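Local coordinates for thiosulfate reductase (PDB 2VPZ), which probably reduces sulfur compounds such as polysulfide or thiosulfate, using molybdenum, two molybdopterin guanine dinucleotides and a [4Fe-4S] cluster, at residues Ala259-Trp264 and Thr341-Ala346; Ile53-Val58 and Thr506-Pro511. All coordinates share one frame; numbering follows the deposited sequence.

Contact 1 of 2, residues Ala259-Trp264 and Thr341-Ala346; sequences ALLLAW and TYRVMA
Helix-to-helix packing inside the molybdopterin oxidoreductase region brings Leu-261 of helix 257-270 against Arg-343 and Ala-346, one turn apart at the start of helix 341-354. Two apolar touches carry it, and no hydrogen bond crosses. At the root of the leucine, Leu-261 CB lies 3.9 Å from Ala-346 CB, and the small alanine lets the helices approach until Leu-261 CA and Ala-346 CA are 6.1 Å apart. The outer end of the same side chain slants over Arg-343. With CG anti to the carbonyl carbon (chi1 -72°), Leu-261 sends its CD1 methyl across the arginine stem, 3.6 Å from Arg-343 CG. That methyl also rests 3.6 Å from the backbone Arg-343 O, so one leucine branch covers both the stem and the carbonyl of a single residue. Arg-343 starts out extended, CG anti to the backbone N (chi1 174°), and bends at chi3; its guanidinium leaves the interface for a salt bridge with Asp-340, a hydrogen bond to Asn-334 O and a cation-pi contact with Trp-336. Of the side chain, it is the CG methylene that meets the leucine. Farther round the two helices, helices 298-305 and 168-184 pack against 257-270 and 341-354 respectively. A leucine set against an alanine and the CG methylene of an arginine makes a close, wholly buried helix-helix interface, with a bound molybdopterin dinucleotide about 6 Å from the Arg-343 side chain.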
loop_
_atom_site.group_PDB
_atom_site.type_symbol
_atom_site.label_atom_id
_atom_site.label_comp_id
_atom_site.label_asym_id
_atom_site.label_seq_id
_atom_site.Cartn_x
_atom_site.Cartn_y
_atom_site.Cartn_z
ATOM N N ALA A 259 -31.679 19.317 19.184
ATOM C CA ALA A 259 -31.702 18.381 20.332
ATOM C C ALA A 259 -30.281 17.915 20.732
ATOM O O ALA A 259 -29.994 17.666 21.910
ATOM C CB ALA A 259 -32.599 17.142 20.044
ATOM N N LEU A 260 -29.419 17.782 19.714
ATOM C CA LEU A 260 -28.014 17.381 19.853
ATOM C C LEU A 260 -27.251 18.626 20.430
ATOM O O LEU A 260 -26.398 18.497 21.326
ATOM C CB LEU A 260 -27.448 16.875 18.499
ATOM C CG LEU A 260 -26.086 16.188 18.261
ATOM C CD1 LEU A 260 -25.114 17.150 17.560
ATOM C CD2 LEU A 260 -25.495 15.659 19.584
ATOM N N LEU A 261 -27.567 19.830 19.963
ATOM C CA LEU A 261 -26.927 21.037 20.509
ATOM C C LEU A 261 -27.350 21.273 21.998
ATOM O O LEU A 261 -26.494 21.519 22.839
ATOM C CB LEU A 261 -27.195 22.274 19.622
ATOM C CG LEU A 261 -26.421 22.259 18.282
ATOM C CD1 LEU A 261 -27.110 23.153 17.231
ATOM C CD2 LEU A 261 -24.957 22.682 18.507
ATOM N N LEU A 262 -28.641 21.172 22.324
ATOM C CA LEU A 262 -29.112 21.333 23.722
ATOM C C LEU A 262 -28.465 20.312 24.706
ATOM O O LEU A 262 -28.109 20.672 25.837
ATOM C CB LEU A 262 -30.656 21.236 23.831
ATOM C CG LEU A 262 -31.492 22.327 23.141
ATOM C CD1 LEU A 262 -32.979 21.974 23.203
ATOM C CD2 LEU A 262 -31.234 23.699 23.785
ATOM N N ALA A 263 -28.319 19.057 24.274
ATOM C CA ALA A 263 -27.705 17.987 25.088
ATOM C C ALA A 263 -26.179 18.172 25.273
ATOM O O ALA A 263 -25.589 17.642 26.217
ATOM C CB ALA A 263 -28.017 16.568 24.503
ATOM N N TRP A 264 -25.536 18.897 24.366
ATOM C CA TRP A 264 -24.115 19.197 24.508
ATOM C C TRP A 264 -24.008 20.382 25.493
ATOM O O TRP A 264 -23.085 20.439 26.311
ATOM C CB TRP A 264 -23.444 19.550 23.171
ATOM C CG TRP A 264 -23.026 18.364 22.313
ATOM C CD1 TRP A 264 -22.893 17.053 22.708
ATOM C CD2 TRP A 264 -22.680 18.390 20.917
ATOM N NE1 TRP A 264 -22.496 16.276 21.644
ATOM C CE2 TRP A 264 -22.356 17.067 20.536
ATOM C CE3 TRP A 264 -22.613 19.407 19.953
ATOM C CZ2 TRP A 264 -21.967 16.730 19.217
ATOM C CZ3 TRP A 264 -22.227 19.085 18.642
ATOM C CH2 TRP A 264 -21.910 17.750 18.290
ATOM N N THR A 341 -33.519 29.995 13.682
ATOM C CA THR A 341 -32.774 30.931 14.553
ATOM C C THR A 341 -32.456 30.267 15.909
ATOM O O THR A 341 -31.428 30.560 16.516
ATOM C CB THR A 341 -33.489 32.316 14.750
ATOM O OG1 THR A 341 -33.819 32.883 13.488
ATOM C CG2 THR A 341 -32.539 33.291 15.473
ATOM N N TYR A 342 -33.314 29.356 16.367
ATOM C CA TYR A 342 -33.051 28.599 17.591
ATOM C C TYR A 342 -31.817 27.686 17.442
ATOM O O TYR A 342 -30.935 27.698 18.310
ATOM C CB TYR A 342 -34.267 27.762 17.986
ATOM C CG TYR A 342 -35.357 28.564 18.662
ATOM C CD1 TYR A 342 -36.693 28.183 18.556
ATOM C CD2 TYR A 342 -35.047 29.692 19.443
ATOM C CE1 TYR A 342 -37.709 28.894 19.210
ATOM C CE2 TYR A 342 -36.060 30.420 20.108
ATOM C CZ TYR A 342 -37.397 30.010 19.986
ATOM O OH TYR A 342 -38.428 30.674 20.626
ATOM N N ARG A 343 -31.734 26.902 16.368
ATOM C CA ARG A 343 -30.561 26.042 16.190
ATOM C C ARG A 343 -29.266 26.886 16.210
ATOM O O ARG A 343 -28.325 26.551 16.935
ATOM C CB ARG A 343 -30.609 25.182 14.903
ATOM C CG ARG A 343 -29.302 24.381 14.630
ATOM C CD ARG A 343 -29.280 23.714 13.245
ATOM N NE ARG A 343 -29.281 24.672 12.141
ATOM C CZ ARG A 343 -30.356 25.095 11.474
ATOM N NH1 ARG A 343 -31.555 24.640 11.795
ATOM N NH2 ARG A 343 -30.236 25.977 10.478
ATOM N N VAL A 344 -29.202 27.985 15.465
ATOM C CA VAL A 344 -27.985 28.802 15.491
ATOM C C VAL A 344 -27.683 29.393 16.898
ATOM O O VAL A 344 -26.534 29.353 17.348
ATOM C CB VAL A 344 -27.982 29.944 14.396
ATOM C CG1 VAL A 344 -26.572 30.580 14.307
ATOM C CG2 VAL A 344 -28.423 29.386 13.007
ATOM N N MET A 345 -28.690 29.917 17.601
ATOM C CA MET A 345 -28.492 30.470 18.955
ATOM C C MET A 345 -27.770 29.435 19.872
ATOM O O MET A 345 -26.783 29.771 20.558
ATOM C CB MET A 345 -29.841 30.906 19.579
ATOM C CG MET A 345 -30.379 32.268 19.121
ATOM S SD MET A 345 -32.148 32.455 19.471
ATOM C CE MET A 345 -32.202 32.038 21.208
ATOM N N ALA A 346 -28.255 28.190 19.846
ATOM C CA ALA A 346 -27.719 27.047 20.604
ATOM C C ALA A 346 -26.253 26.689 20.274
ATOM O O ALA A 346 -25.475 26.309 21.165
ATOM C CB ALA A 346 -28.611 25.795 20.392
#

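Contact 2 of 2, residues Ile53-Val58 and Thr506-Pro511; sequences IVAHAV and TPAHEP
Ala-508 docks on Ala-55 and Ala-57, laying the loop after strand 501-503 on one face of the three-stranded antiparallel sheet of the [4Fe-4S] domain. Strand 52-57 is the middle strand, and the two alanines, two residues apart, turn their methyl groups to the same side.

Apolar contact comes first. Ala-508 CB is 4.3 Å from Ala-55 CB and, more loosely, 4.6 Å from Ala-57 CB, so the loop methyl settles between the two strand methyls. It also touches Val-40 and Val-62 of the flanking strands, and thus reaches across all three strands. Small residues on the middle strand leave the loop backbone near enough for Ala-57 CA and Ala-508 CA to stand 6.6 Å apart.

Hydrogen bonds between the segments are absent; those of the strand join it to its sheet neighbours, as between Ala-55 and Val-40 and between His-56 and Lys-64. His-56 CB leaves the backbone on the side away from the loop, and the ring's ND1 is hydrogen-bonded to Ser-39 OG.

The remaining contact sets a methyl beside a carbonyl. Ala-508 takes a helix-like backbone conformation (psi -18°) between extended neighbours, a local bend in the loop where its CB points to the strand and its carbonyl oxygen comes close to it. The next residue, His-509, is buried with its side chain against Asn-60 and Tyr-90, close to the same strand end but with its ND1 still 5.1 Å from Ala-57 CB. Nearest to that strand methyl is the loop backbone itself: Ala-508 O lies 4.1 Å from Ala-57 CB.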
loop_
_atom_site.group_PDB
_atom_site.type_symbol
_atom_site.label_atom_id
_atom_site.label_comp_id
_atom_site.label_asym_id
_atom_site.label_seq_id
_atom_site.Cartn_x
_atom_site.Cartn_y
_atom_site.Cartn_z
ATOM N N ILE A 53 -8.187 38.733 -8.219
ATOM C CA ILE A 53 -7.544 37.999 -9.307
ATOM C C ILE A 53 -6.799 38.877 -10.328
ATOM O O ILE A 53 -7.017 40.087 -10.406
ATOM C CB ILE A 53 -8.618 37.167 -10.144
ATOM C CG1 ILE A 53 -9.708 38.072 -10.685
ATOM C CG2 ILE A 53 -9.223 36.033 -9.280
ATOM C CD1 ILE A 53 -10.394 37.639 -11.968
ATOM N N VAL A 54 -5.890 38.276 -11.096
ATOM C CA VAL A 54 -5.198 38.998 -12.177
ATOM C C VAL A 54 -5.827 38.393 -13.457
ATOM O O VAL A 54 -5.975 37.175 -13.512
ATOM C CB VAL A 54 -3.661 38.744 -12.228
ATOM C CG1 VAL A 54 -3.070 39.446 -13.477
ATOM C CG2 VAL A 54 -2.982 39.236 -10.942
ATOM N N ALA A 55 -6.209 39.218 -14.435
ATOM C CA ALA A 55 -6.770 38.716 -15.697
ATOM C C ALA A 55 -5.774 38.982 -16.829
ATOM O O ALA A 55 -5.270 40.103 -16.957
ATOM C CB ALA A 55 -8.137 39.392 -16.037
ATOM N N HIS A 56 -5.495 37.948 -17.614
ATOM C CA HIS A 56 -4.572 38.010 -18.729
ATOM C C HIS A 56 -5.354 38.053 -20.053
ATOM O O HIS A 56 -5.946 37.049 -20.463
ATOM C CB HIS A 56 -3.612 36.785 -18.714
ATOM C CG HIS A 56 -2.849 36.587 -17.450
ATOM N ND1 HIS A 56 -1.883 37.443 -17.020
ATOM C CD2 HIS A 56 -2.921 35.623 -16.517
ATOM C CE1 HIS A 56 -1.386 37.027 -15.875
ATOM N NE2 HIS A 56 -2.003 35.913 -15.544
ATOM N N ALA A 57 -5.366 39.219 -20.695
ATOM C CA ALA A 57 -6.017 39.372 -21.987
ATOM C C ALA A 57 -4.992 39.539 -23.125
ATOM O O ALA A 57 -3.850 39.967 -22.894
ATOM C CB ALA A 57 -7.001 40.590 -21.980
ATOM N N VAL A 58 -5.404 39.148 -24.331
ATOM C CA VAL A 58 -4.652 39.294 -25.601
ATOM C C VAL A 58 -5.735 39.921 -26.524
ATOM O O VAL A 58 -6.612 39.221 -27.021
ATOM C CB VAL A 58 -4.180 37.910 -26.213
ATOM C CG1 VAL A 58 -3.723 38.120 -27.683
ATOM C CG2 VAL A 58 -3.034 37.315 -25.362
ATOM N N THR A 506 -10.773 46.658 -12.456
ATOM C CA THR A 506 -10.531 47.487 -13.629
ATOM C C THR A 506 -10.899 46.714 -14.910
ATOM O O THR A 506 -10.732 45.495 -14.970
ATOM C CB THR A 506 -9.009 47.883 -13.664
ATOM O OG1 THR A 506 -8.704 48.779 -12.591
ATOM C CG2 THR A 506 -8.618 48.494 -15.011
ATOM N N PRO A 507 -11.467 47.408 -15.938
ATOM C CA PRO A 507 -11.782 46.602 -17.130
ATOM C C PRO A 507 -10.527 45.891 -17.698
ATOM O O PRO A 507 -9.417 46.433 -17.616
ATOM C CB PRO A 507 -12.322 47.608 -18.138
ATOM C CG PRO A 507 -12.839 48.782 -17.324
ATOM C CD PRO A 507 -12.156 48.708 -15.955
ATOM N N ALA A 508 -10.703 44.695 -18.255
ATOM C CA ALA A 508 -9.596 43.991 -18.919
ATOM C C ALA A 508 -9.673 44.346 -20.428
ATOM O O ALA A 508 -8.687 44.203 -21.156
ATOM C CB ALA A 508 -9.693 42.440 -18.708
ATOM N N HIS A 509 -10.836 44.837 -20.861
ATOM C CA HIS A 509 -11.116 45.245 -22.260
ATOM C C HIS A 509 -12.530 45.875 -22.314
ATOM O O HIS A 509 -13.287 45.671 -21.370
ATOM C CB HIS A 509 -10.971 44.027 -23.254
ATOM C CG HIS A 509 -12.086 43.025 -23.220
ATOM N ND1 HIS A 509 -11.912 41.734 -22.817
ATOM C CD2 HIS A 509 -13.369 43.104 -23.614
ATOM C CE1 HIS A 509 -13.036 41.056 -22.960
ATOM N NE2 HIS A 509 -13.946 41.871 -23.446
ATOM N N GLU A 510 -12.892 46.604 -23.369
ATOM C CA GLU A 510 -14.226 47.224 -23.459
ATOM C C GLU A 510 -15.404 46.322 -23.744
ATOM O O GLU A 510 -15.260 45.304 -24.459
ATOM C CB GLU A 510 -14.311 48.409 -24.466
ATOM C CG GLU A 510 -13.316 48.402 -25.658
ATOM C CD GLU A 510 -13.961 48.245 -27.067
ATOM O OE1 GLU A 510 -15.023 48.866 -27.320
ATOM O OE2 GLU A 510 -13.360 47.526 -27.914
ATOM N N PRO A 511 -16.605 46.668 -23.193
ATOM C CA PRO A 511 -17.838 45.897 -23.379
ATOM C C PRO A 511 -18.006 45.404 -24.834
ATOM O O PRO A 511 -17.482 46.013 -25.779
ATOM C CB PRO A 511 -18.919 46.874 -22.947
ATOM C CG PRO A 511 -18.283 47.673 -21.830
ATOM C CD PRO A 511 -16.799 47.780 -22.245
#

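In the fold
Along the chain the order is 53-58, 259-264, 341-346, 506-511, so both segments of contact 1 fall between those of contact 2. The two contacts share no helix or sheet and lie on opposite sides of the chain's centre, their own centres 47 Å apart and their nearest atoms about 30 Å apart. Contact 1 joins helices 257-270 and 341-354 within the molybdopterin oxidoreductase region. Contact 2, by contrast, ties the sheet of the [4Fe-4S] domain to a late loop of that same region, 448 residues on. The cofactors lie between them: a dinucleotide is near contact 1, while the iron-sulfur cluster is about 12 Å from the Ala-55 side chain.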